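Local coordinates for uncharacterized protein lp_2219 (Lactobacillus plantarum, PDB 3HFQ), which is of unknown function but belongs to the seven-bladed beta-propeller lactonase family, so an activity on sugar lactones is possible though unproven, at residues 9-20 with 32-43; 303-313 with 324-335. The protein carries 1 engineered substitution. One frame throughout, in Å; residues are numbered along the deposited sequence.

Contact 1 and contact 2 each tie the two outer strands of a propeller blade into a hairpin, and they sit side by side where the ring closes. Neither is wholly core or surface: both are partly buried, contact 2 having the larger share of buried residues. After the outer strand of its own blade, segment 324-335 turns into strand 334-339, which joins the blade of contact 1 beside strand 2-9, the Velcro closure of propellers, so contact 2 also reaches that blade. Glu333 bridges the two, its carboxylate close to the N-H groups of Lys12 and Lys13. Contact 1 uses ring faces and a side-chain clasp; contact 2 relies more on carboxylates and ordered waters.

Contact 1 of 2, residues 9-20 with 32-43; sequences TYTKKTSQGIYQ and NDGLLAATQNPT
Tyr19 lies against Gly34 and Leu35 where strand 17-24 pairs with strand 29-38, and its side chain is easily followed outward. CB sits 3.7 Å from Gly34 O. From there CG stands anti to the carbonyl carbon (chi1 -66°), which lays the ring back along its own chain toward Gln16. On the way CD2 of Tyr19 passes 3.7 Å from Leu35 N. The far half of the ring meets the CD1 methyl of Leu35 over one face, 4.0 Å from the centroid of the Tyr19 ring, a CH-pi contact. At the tip, OH of Tyr19 accepts a hydrogen bond of 2.9 Å from Gln16 N. With an alanine here, Gln16 N is likely to lose its acceptor and the Leu35 CD1 methyl the ring face it rests on.

Next door, Ile18 O takes two bonds, from Leu36 N at 2.6 Å and from Ala37 N at 3.2 Å, the mark of a classic beta bulge. Gly17 is needed beside it, since a CB would run into Ala37 O. On the face that carries Ile18 and Ala37, the Ile18 side chain slides past Pro42 in the opposite direction, CG1 of Ile18 coming within 3.6 Å of Pro42 CB.

Beyond the strands the loops clasp each other. Thr11 N gives a nearly straight bond (166°) of 2.9 Å to Asn41 OD1, and Asn41 N returns one to Thr11 OG1. The Tyr10 ring has the Thr43 CG2 methyl over the centre of one face, while Asn41 ND2 comes at its edge, the amide plane perpendicular to the ring. The chemistry thus changes along the hairpin: backbone bonds and apolar contacts hold the strands, whereas in the loops two backbone N-H groups turn to side-chain acceptors, Asn41 OD1 and Thr11 OG1.

Contact 2 of 2, residues 303-313 with 324-335; sequences VNQNTDNATLY and LLQKDVTVPEGV
Glu333 N donates to OD2 of Asp308 at 2.7 Å, meeting the carboxylate on its anti side. The carbonyl of Asp308 is used as well, by Val331 N. Asn309 and Asp328 lie side by side with their planes only 20° apart, and ND2 of Asn309 reaches OD1 of Asp328 at 3.1 Å. With CG between backbone N and carbonyl carbon (chi1 43°), the amide of Asn309 lies alongside Asp328, and Thr307 OG1 donates to OD1 of Asn309.

Backbone bonds make the ladder. Ala310 pairs with Val329 in both directions, and Leu312 O receives both Leu325 N and Gln326 N, a classic beta bulge. These are the two outer strands of an antiparallel propeller blade, and past them a type II turn from Val331 to Gly334 carries the chain into strand 334-339 of the next blade.

Water fills in where direct bonds stop: water 3 accepts from Asp328 N at 2.9 Å and donates to Thr311 OG1 at 2.8 Å, a hydroxyl also bonded to Thr283 O.

Apolar contacts complete the hairpin. At about a right angle, CG2 of Thr311 comes only 3.4 Å from CD1 of Leu324, a tight contact. CD2 of Leu312 meets CD1 of Leu325 at 4.0 Å. Between the blades, Gln305 lays its extended chain across Val335, CG of Gln305 3.5 Å from Val335 CG1.

Contact 1 of 2, residues 9-20 with 32-43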
loop_
_atom_site.group_PDB
_atom_site.type_symbol
_atom_site.label_atom_id
_atom_site.label_comp_id
_atom_site.label_asym_id
_atom_site.label_seq_id
_atom_site.Cartn_x
_atom_site.Cartn_y
_atom_site.Cartn_z
ATOM N N THR A 9 -5.964 -10.421 1.882
ATOM C CA THR A 9 -6.748 -10.520 3.109
ATOM C C THR A 9 -5.951 -11.068 4.277
ATOM O O THR A 9 -4.788 -11.443 4.144
ATOM C CB THR A 9 -7.914 -11.512 2.946
ATOM O OG1 THR A 9 -7.379 -12.844 2.884
ATOM C CG2 THR A 9 -8.701 -11.240 1.671
ATOM N N TYR A 10 -6.619 -11.100 5.424
ATOM C CA TYR A 10 -6.095 -11.693 6.644
ATOM C C TYR A 10 -6.884 -12.993 6.602
ATOM O O TYR A 10 -7.940 -13.043 5.969
ATOM C CB TYR A 10 -6.529 -10.903 7.874
ATOM C CG TYR A 10 -5.524 -9.895 8.364
ATOM C CD1 TYR A 10 -4.400 -10.295 9.083
ATOM C CD2 TYR A 10 -5.694 -8.538 8.105
ATOM C CE1 TYR A 10 -3.476 -9.361 9.550
ATOM C CE2 TYR A 10 -4.782 -7.601 8.561
ATOM C CZ TYR A 10 -3.673 -8.018 9.279
ATOM O OH TYR A 10 -2.776 -7.083 9.741
ATOM N N THR A 11 -6.391 -14.041 7.246
ATOM C CA THR A 11 -7.119 -15.304 7.254
ATOM C C THR A 11 -7.256 -15.790 8.688
ATOM O O THR A 11 -6.853 -16.904 9.022
ATOM C CB THR A 11 -6.398 -16.372 6.414
ATOM O OG1 THR A 11 -5.046 -16.511 6.867
ATOM C CG2 THR A 11 -6.403 -15.976 4.945
ATOM N N LYS A 12 -7.834 -14.937 9.526
ATOM C CA LYS A 12 -8.026 -15.239 10.938
ATOM C C LYS A 12 -9.455 -15.658 11.273
ATOM O O LYS A 12 -9.708 -16.173 12.362
ATOM C CB LYS A 12 -7.635 -14.023 11.786
ATOM C CG LYS A 12 -6.169 -13.623 11.653
ATOM C CD LYS A 12 -5.805 -12.436 12.542
ATOM C CE LYS A 12 -6.426 -11.135 12.045
ATOM N NZ LYS A 12 -5.958 -9.953 12.832
ATOM N N LYS A 13 -10.385 -15.442 10.346
ATOM C CA LYS A 13 -11.779 -15.800 10.585
ATOM C C LYS A 13 -12.421 -16.675 9.512
ATOM O O LYS A 13 -12.680 -17.856 9.746
ATOM C CB LYS A 13 -12.622 -14.534 10.786
ATOM C CG LYS A 13 -12.283 -13.776 12.065
ATOM C CD LYS A 13 -13.191 -12.575 12.294
ATOM C CE LYS A 13 -12.874 -11.429 11.348
ATOM N NZ LYS A 13 -13.733 -10.241 11.615
ATOM N N THR A 14 -12.683 -16.109 8.338
ATOM C CA THR A 14 -13.322 -16.880 7.279
ATOM C C THR A 14 -12.613 -16.892 5.926
ATOM O O THR A 14 -12.914 -17.731 5.078
ATOM C CB THR A 14 -14.763 -16.397 7.050
ATOM O OG1 THR A 14 -15.344 -17.133 5.968
ATOM C CG2 THR A 14 -14.782 -14.918 6.714
ATOM N N SER A 15 -11.683 -15.968 5.718
ATOM C CA SER A 15 -10.958 -15.899 4.449
ATOM C C SER A 15 -10.071 -17.121 4.214
ATOM O O SER A 15 -9.491 -17.664 5.151
ATOM C CB SER A 15 -10.092 -14.639 4.404
ATOM O OG SER A 15 -9.255 -14.642 3.261
ATOM N N GLN A 16 -9.963 -17.542 2.957
ATOM C CA GLN A 16 -9.126 -18.686 2.608
ATOM C C GLN A 16 -7.884 -18.264 1.828
ATOM O O GLN A 16 -7.102 -19.111 1.387
ATOM C CB GLN A 16 -9.921 -19.705 1.787
ATOM C CG GLN A 16 -11.006 -20.413 2.569
ATOM C CD GLN A 16 -11.754 -21.421 1.725
ATOM O OE1 GLN A 16 -12.319 -21.081 0.685
ATOM N NE2 GLN A 16 -11.763 -22.674 2.166
ATOM N N GLY A 17 -7.701 -16.957 1.653
ATOM C CA GLY A 17 -6.530 -16.484 0.935
ATOM C C GLY A 17 -6.742 -15.288 0.027
ATOM O O GLY A 17 -7.355 -14.291 0.417
ATOM N N ILE A 18 -6.225 -15.393 -1.193
ATOM C CA ILE A 18 -6.332 -14.323 -2.177
ATOM C C ILE A 18 -7.563 -14.522 -3.055
ATOM O O ILE A 18 -7.757 -15.593 -3.637
ATOM C CB ILE A 18 -5.069 -14.284 -3.068
ATOM C CG1 ILE A 18 -3.830 -14.106 -2.188
ATOM C CG2 ILE A 18 -5.165 -13.142 -4.076
ATOM C CD1 ILE A 18 -2.524 -14.304 -2.918
ATOM N N TYR A 19 -8.400 -13.493 -3.139
ATOM C CA TYR A 19 -9.602 -13.560 -3.959
ATOM C C TYR A 19 -9.439 -12.727 -5.219
ATOM O O TYR A 19 -8.506 -11.930 -5.334
ATOM C CB TYR A 19 -10.833 -13.078 -3.172
ATOM C CG TYR A 19 -11.199 -13.985 -2.014
ATOM C CD1 TYR A 19 -10.508 -13.912 -0.806
ATOM C CD2 TYR A 19 -12.191 -14.960 -2.150
ATOM C CE1 TYR A 19 -10.787 -14.787 0.240
ATOM C CE2 TYR A 19 -12.478 -15.846 -1.107
ATOM C CZ TYR A 19 -11.770 -15.753 0.084
ATOM O OH TYR A 19 -12.033 -16.617 1.119
ATOM N N GLN A 20 -10.346 -12.926 -6.170
ATOM C CA GLN A 20 -10.297 -12.178 -7.415
ATOM C C GLN A 20 -11.702 -11.770 -7.825
ATOM O O GLN A 20 -12.674 -12.483 -7.567
ATOM C CB GLN A 20 -9.621 -13.009 -8.515
ATOM C CG GLN A 20 -10.413 -14.205 -9.032
ATOM C CD GLN A 20 -9.584 -15.084 -9.956
ATOM O OE1 GLN A 20 -8.761 -14.588 -10.729
ATOM N NE2 GLN A 20 -9.806 -16.392 -9.888
ATOM N N ASN A 32 -16.952 -10.478 -6.592
ATOM C CA ASN A 32 -15.860 -11.233 -5.997
ATOM C C ASN A 32 -16.126 -12.584 -6.647
ATOM O O ASN A 32 -17.027 -13.310 -6.232
ATOM C CB ASN A 32 -15.990 -11.339 -4.473
ATOM C CG ASN A 32 -14.952 -12.274 -3.864
ATOM O OD1 ASN A 32 -14.848 -12.399 -2.642
ATOM N ND2 ASN A 32 -14.183 -12.941 -4.719
ATOM N N ASP A 33 -15.371 -12.890 -7.698
ATOM C CA ASP A 33 -15.552 -14.132 -8.439
ATOM C C ASP A 33 -15.108 -15.391 -7.710
ATOM O O ASP A 33 -15.469 -16.499 -8.103
ATOM C CB ASP A 33 -14.843 -14.039 -9.796
ATOM C CG ASP A 33 -15.321 -12.855 -10.619
ATOM O OD1 ASP A 33 -16.548 -12.634 -10.682
ATOM O OD2 ASP A 33 -14.474 -12.147 -11.206
ATOM N N GLY A 34 -14.323 -15.233 -6.653
ATOM C CA GLY A 34 -13.887 -16.402 -5.918
ATOM C C GLY A 34 -12.426 -16.400 -5.530
ATOM O O GLY A 34 -11.679 -15.475 -5.847
ATOM N N LEU A 35 -12.028 -17.458 -4.835
ATOM C CA LEU A 35 -10.662 -17.628 -4.363
ATOM C C LEU A 35 -9.699 -17.928 -5.510
ATOM O O LEU A 35 -9.944 -18.818 -6.324
ATOM C CB LEU A 35 -10.622 -18.771 -3.349
ATOM C CG LEU A 35 -9.294 -19.057 -2.650
ATOM C CD1 LEU A 35 -9.004 -17.950 -1.648
ATOM C CD2 LEU A 35 -9.374 -20.409 -1.943
ATOM N N LEU A 36 -8.604 -17.178 -5.572
ATOM C CA LEU A 36 -7.598 -17.382 -6.604
ATOM C C LEU A 36 -6.491 -18.275 -6.051
ATOM O O LEU A 36 -6.001 -19.170 -6.737
ATOM C CB LEU A 36 -7.005 -16.042 -7.053
ATOM C CG LEU A 36 -5.832 -16.111 -8.040
ATOM C CD1 LEU A 36 -6.287 -16.729 -9.356
ATOM C CD2 LEU A 36 -5.285 -14.715 -8.276
ATOM N N ALA A 37 -6.104 -18.036 -4.804
ATOM C CA ALA A 37 -5.047 -18.831 -4.189
ATOM C C ALA A 37 -5.265 -19.062 -2.702
ATOM O O ALA A 37 -5.439 -18.113 -1.933
ATOM C CB ALA A 37 -3.699 -18.160 -4.412
ATOM N N ALA A 38 -5.254 -20.329 -2.300
ATOM C CA ALA A 38 -5.418 -20.675 -0.897
ATOM C C ALA A 38 -4.061 -20.446 -0.242
ATOM O O ALA A 38 -3.072 -21.082 -0.609
ATOM C CB ALA A 38 -5.839 -22.133 -0.755
ATOM N N THR A 39 -4.017 -19.524 0.713
ATOM C CA THR A 39 -2.783 -19.192 1.414
ATOM C C THR A 39 -3.116 -18.457 2.717
ATOM O O THR A 39 -4.251 -18.027 2.917
ATOM C CB THR A 39 -1.869 -18.320 0.510
ATOM O OG1 THR A 39 -0.643 -18.029 1.190
ATOM C CG2 THR A 39 -2.570 -17.023 0.130
ATOM N N GLN A 40 -2.138 -18.322 3.609
ATOM C CA GLN A 40 -2.374 -17.665 4.891
ATOM C C GLN A 40 -1.877 -16.226 4.995
ATOM O O GLN A 40 -0.743 -15.924 4.634
ATOM C CB GLN A 40 -1.757 -18.490 6.025
ATOM C CG GLN A 40 -2.471 -19.809 6.295
ATOM C CD GLN A 40 -3.904 -19.607 6.751
ATOM O OE1 GLN A 40 -4.156 -19.004 7.797
ATOM N NE2 GLN A 40 -4.850 -20.108 5.964
ATOM N N ASN A 41 -2.749 -15.357 5.505
ATOM C CA ASN A 41 -2.470 -13.935 5.716
ATOM C C ASN A 41 -1.806 -13.168 4.573
ATOM O O ASN A 41 -0.785 -12.506 4.765
ATOM C CB ASN A 41 -1.648 -13.752 6.998
ATOM C CG ASN A 41 -2.516 -13.632 8.247
ATOM O OD1 ASN A 41 -3.707 -13.960 8.241
ATOM N ND2 ASN A 41 -1.912 -13.164 9.332
ATOM N N PRO A 42 -2.382 -13.240 3.363
ATOM C CA PRO A 42 -1.807 -12.524 2.218
ATOM C C PRO A 42 -2.310 -11.083 2.279
ATOM O O PRO A 42 -3.085 -10.649 1.425
ATOM C CB PRO A 42 -2.372 -13.288 1.032
ATOM C CG PRO A 42 -3.768 -13.617 1.517
ATOM C CD PRO A 42 -3.521 -14.082 2.944
ATOM N N THR A 43 -1.851 -10.349 3.293
ATOM C CA THR A 43 -2.288 -8.970 3.528
ATOM C C THR A 43 -1.842 -7.904 2.536
ATOM O O THR A 43 -2.355 -6.785 2.566
ATOM C CB THR A 43 -1.910 -8.514 4.951
ATOM O OG1 THR A 43 -0.488 -8.397 5.057
ATOM C CG2 THR A 43 -2.403 -9.528 5.977
#

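Contact 2 of 2, residues 303-313 with 324-335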
loop_
_atom_site.group_PDB
_atom_site.type_symbol
_atom_site.label_atom_id
_atom_site.label_comp_id
_atom_site.label_asym_id
_atom_site.label_seq_id
_atom_site.Cartn_x
_atom_site.Cartn_y
_atom_site.Cartn_z
ATOM N N VAL A 303 -11.757 -1.693 0.160
ATOM C CA VAL A 303 -12.152 -2.881 0.911
ATOM C C VAL A 303 -12.125 -2.542 2.387
ATOM O O VAL A 303 -11.241 -1.825 2.846
ATOM C CB VAL A 303 -11.217 -4.095 0.664
ATOM C CG1 VAL A 303 -11.399 -4.610 -0.747
ATOM C CG2 VAL A 303 -9.763 -3.714 0.920
ATOM N N ASN A 304 -13.111 -3.052 3.120
ATOM C CA ASN A 304 -13.216 -2.816 4.552
ATOM C C ASN A 304 -12.871 -4.095 5.294
ATOM O O ASN A 304 -13.536 -5.119 5.142
ATOM C CB ASN A 304 -14.631 -2.358 4.902
ATOM C CG ASN A 304 -14.984 -1.037 4.253
ATOM O OD1 ASN A 304 -14.496 0.016 4.661
ATOM N ND2 ASN A 304 -15.825 -1.088 3.225
ATOM N N GLN A 305 -11.826 -4.008 6.107
ATOM C CA GLN A 305 -11.299 -5.124 6.880
ATOM C C GLN A 305 -12.243 -5.802 7.872
ATOM O O GLN A 305 -12.380 -7.027 7.862
ATOM C CB GLN A 305 -10.038 -4.653 7.616
ATOM C CG GLN A 305 -9.341 -5.705 8.451
ATOM C CD GLN A 305 -8.097 -5.168 9.146
ATOM O OE1 GLN A 305 -7.472 -5.864 9.941
ATOM N NE2 GLN A 305 -7.734 -3.927 8.844
ATOM N N ASN A 306 -12.899 -5.015 8.718
ATOM C CA ASN A 306 -13.767 -5.583 9.749
ATOM C C ASN A 306 -15.190 -5.979 9.361
ATOM O O ASN A 306 -15.821 -6.764 10.070
ATOM C CB ASN A 306 -13.825 -4.640 10.960
ATOM C CG ASN A 306 -12.463 -4.407 11.586
ATOM O OD1 ASN A 306 -11.561 -5.234 11.462
ATOM N ND2 ASN A 306 -12.314 -3.287 12.280
ATOM N N THR A 307 -15.701 -5.456 8.251
ATOM C CA THR A 307 -17.058 -5.790 7.834
ATOM C C THR A 307 -17.117 -6.703 6.611
ATOM O O THR A 307 -18.194 -6.986 6.088
ATOM C CB THR A 307 -17.886 -4.516 7.589
ATOM O OG1 THR A 307 -17.120 -3.586 6.814
ATOM C CG2 THR A 307 -18.263 -3.868 8.926
ATOM N N ASP A 308 -15.953 -7.163 6.164
ATOM C CA ASP A 308 -15.870 -8.083 5.037
ATOM C C ASP A 308 -16.586 -7.613 3.775
ATOM O O ASP A 308 -17.233 -8.413 3.103
ATOM C CB ASP A 308 -16.451 -9.442 5.440
ATOM C CG ASP A 308 -15.812 -10.002 6.689
ATOM O OD1 ASP A 308 -16.559 -10.413 7.601
ATOM O OD2 ASP A 308 -14.567 -10.037 6.761
ATOM N N ASN A 309 -16.483 -6.332 3.449
ATOM C CA ASN A 309 -17.142 -5.847 2.244
ATOM C C ASN A 309 -16.317 -4.847 1.457
ATOM O O ASN A 309 -15.483 -4.137 2.009
ATOM C CB ASN A 309 -18.519 -5.244 2.570
ATOM C CG ASN A 309 -18.510 -4.363 3.811
ATOM O OD1 ASN A 309 -17.458 -4.007 4.339
ATOM N ND2 ASN A 309 -19.702 -3.999 4.275
ATOM N N ALA A 310 -16.551 -4.822 0.150
ATOM C CA ALA A 310 -15.856 -3.913 -0.742
ATOM C C ALA A 310 -16.894 -2.930 -1.266
ATOM O O ALA A 310 -18.086 -3.244 -1.320
ATOM C CB ALA A 310 -15.222 -4.686 -1.894
ATOM N N THR A 311 -16.438 -1.746 -1.648
ATOM C CA THR A 311 -17.330 -0.708 -2.148
ATOM C C THR A 311 -16.799 -0.140 -3.453
ATOM O O THR A 311 -15.593 0.072 -3.604
ATOM C CB THR A 311 -17.464 0.432 -1.119
ATOM O OG1 THR A 311 -17.912 -0.108 0.131
ATOM C CG2 THR A 311 -18.462 1.481 -1.596
ATOM N N LEU A 312 -17.706 0.101 -4.394
ATOM C CA LEU A 312 -17.343 0.648 -5.696
ATOM C C LEU A 312 -17.850 2.076 -5.840
ATOM O O LEU A 312 -19.015 2.359 -5.547
ATOM C CB LEU A 312 -17.944 -0.203 -6.824
ATOM C CG LEU A 312 -17.753 0.354 -8.241
ATOM C CD1 LEU A 312 -16.284 0.282 -8.629
ATOM C CD2 LEU A 312 -18.592 -0.436 -9.234
ATOM N N TYR A 313 -16.971 2.967 -6.293
ATOM C CA TYR A 313 -17.325 4.366 -6.517
ATOM C C TYR A 313 -17.069 4.740 -7.958
ATOM O O TYR A 313 -16.224 4.145 -8.627
ATOM C CB TYR A 313 -16.455 5.335 -5.709
ATOM C CG TYR A 313 -16.425 5.146 -4.226
ATOM C CD1 TYR A 313 -15.401 4.418 -3.625
ATOM C CD2 TYR A 313 -17.371 5.764 -3.408
ATOM C CE1 TYR A 313 -15.320 4.303 -2.246
ATOM C CE2 TYR A 313 -17.302 5.653 -2.026
ATOM C CZ TYR A 313 -16.265 4.930 -1.453
ATOM O OH TYR A 313 -16.160 4.839 -0.089
ATOM N N LEU A 324 -20.968 6.979 -4.616
ATOM C CA LEU A 324 -21.271 5.566 -4.429
ATOM C C LEU A 324 -22.009 4.908 -5.592
ATOM O O LEU A 324 -22.954 5.471 -6.141
ATOM C CB LEU A 324 -22.092 5.388 -3.147
ATOM C CG LEU A 324 -22.512 3.969 -2.755
ATOM C CD1 LEU A 324 -21.276 3.115 -2.527
ATOM C CD2 LEU A 324 -23.365 4.016 -1.493
ATOM N N LEU A 325 -21.572 3.703 -5.955
ATOM C CA LEU A 325 -22.209 2.938 -7.023
ATOM C C LEU A 325 -22.733 1.625 -6.461
ATOM O O LEU A 325 -23.878 1.243 -6.703
ATOM C CB LEU A 325 -21.220 2.639 -8.157
ATOM C CG LEU A 325 -20.921 3.763 -9.151
ATOM C CD1 LEU A 325 -19.890 3.274 -10.162
ATOM C CD2 LEU A 325 -22.211 4.183 -9.864
ATOM N N GLN A 326 -21.891 0.930 -5.704
ATOM C CA GLN A 326 -22.293 -0.345 -5.124
ATOM C C GLN A 326 -21.533 -0.615 -3.834
ATOM O O GLN A 326 -20.353 -0.282 -3.711
ATOM C CB GLN A 326 -22.042 -1.477 -6.125
ATOM C CG GLN A 326 -22.486 -2.860 -5.653
ATOM C CD GLN A 326 -22.166 -3.942 -6.669
ATOM O OE1 GLN A 326 -21.459 -3.701 -7.647
ATOM N NE2 GLN A 326 -22.679 -5.147 -6.434
ATOM N N LYS A 327 -22.223 -1.211 -2.871
ATOM C CA LYS A 327 -21.613 -1.536 -1.590
ATOM C C LYS A 327 -21.962 -2.963 -1.202
ATOM O O LYS A 327 -22.722 -3.645 -1.891
ATOM C CB LYS A 327 -22.107 -0.581 -0.497
ATOM C CG LYS A 327 -23.600 -0.694 -0.178
ATOM C CD LYS A 327 -23.991 0.220 0.984
ATOM C CE LYS A 327 -25.478 0.103 1.321
ATOM N NZ LYS A 327 -25.854 0.954 2.489
ATOM N N ASP A 328 -21.387 -3.404 -0.094
ATOM C CA ASP A 328 -21.628 -4.732 0.435
ATOM C C ASP A 328 -21.267 -5.904 -0.466
ATOM O O ASP A 328 -21.958 -6.921 -0.468
ATOM C CB ASP A 328 -23.083 -4.850 0.897
ATOM C CG ASP A 328 -23.386 -3.945 2.074
ATOM O OD1 ASP A 328 -22.496 -3.790 2.937
ATOM O OD2 ASP A 328 -24.506 -3.397 2.148
ATOM N N VAL A 329 -20.191 -5.760 -1.235
ATOM C CA VAL A 329 -19.715 -6.851 -2.078
ATOM C C VAL A 329 -18.833 -7.635 -1.112
ATOM O O VAL A 329 -17.863 -7.100 -0.583
ATOM C CB VAL A 329 -18.854 -6.349 -3.248
ATOM C CG1 VAL A 329 -18.266 -7.537 -4.000
ATOM C CG2 VAL A 329 -19.696 -5.489 -4.182
ATOM N N THR A 330 -19.165 -8.898 -0.880
ATOM C CA THR A 330 -18.409 -9.691 0.079
ATOM C C THR A 330 -16.990 -10.112 -0.301
ATOM O O THR A 330 -16.763 -10.796 -1.300
ATOM C CB THR A 330 -19.204 -10.951 0.494
ATOM O OG1 THR A 330 -20.492 -10.557 0.980
ATOM C CG2 THR A 330 -18.471 -11.706 1.602
ATOM N N VAL A 331 -16.044 -9.680 0.526
ATOM C CA VAL A 331 -14.628 -10.002 0.390
ATOM C C VAL A 331 -14.199 -10.193 1.837
ATOM O O VAL A 331 -14.026 -9.220 2.572
ATOM C CB VAL A 331 -13.801 -8.842 -0.207
ATOM C CG1 VAL A 331 -12.314 -9.205 -0.170
ATOM C CG2 VAL A 331 -14.232 -8.564 -1.641
ATOM N N PRO A 332 -14.025 -11.451 2.267
ATOM C CA PRO A 332 -13.626 -11.733 3.648
ATOM C C PRO A 332 -12.289 -11.174 4.121
ATOM O O PRO A 332 -11.247 -11.434 3.525
ATOM C CB PRO A 332 -13.679 -13.260 3.715
ATOM C CG PRO A 332 -13.349 -13.672 2.321
ATOM C CD PRO A 332 -14.159 -12.698 1.493
ATOM N N GLU A 333 -12.344 -10.400 5.203
ATOM C CA GLU A 333 -11.153 -9.818 5.812
ATOM C C GLU A 333 -10.260 -9.081 4.812
ATOM O O GLU A 333 -9.038 -9.102 4.939
ATOM C CB GLU A 333 -10.345 -10.929 6.498
ATOM C CG GLU A 333 -11.170 -11.832 7.418
ATOM C CD GLU A 333 -10.340 -12.932 8.066
ATOM O OE1 GLU A 333 -9.392 -12.605 8.809
ATOM O OE2 GLU A 333 -10.637 -14.121 7.831
ATOM N N GLY A 334 -10.870 -8.419 3.832
ATOM C CA GLY A 334 -10.107 -7.705 2.817
ATOM C C GLY A 334 -9.241 -6.558 3.306
ATOM O O GLY A 334 -9.720 -5.684 4.030
ATOM N N VAL A 335 -7.971 -6.548 2.894
ATOM C CA VAL A 335 -7.034 -5.499 3.296
ATOM C C VAL A 335 -6.073 -5.033 2.194
ATOM O O VAL A 335 -5.152 -4.257 2.454
ATOM C CB VAL A 335 -6.196 -5.939 4.517
ATOM C CG1 VAL A 335 -7.096 -6.069 5.744
ATOM C CG2 VAL A 335 -5.495 -7.269 4.224
HETATM O O HOH W 1 -9.302 -3.094 4.242
HETATM O O HOH W 2 -13.191 -6.645 2.811
HETATM O O HOH W 3 -19.395 -2.026 1.502
#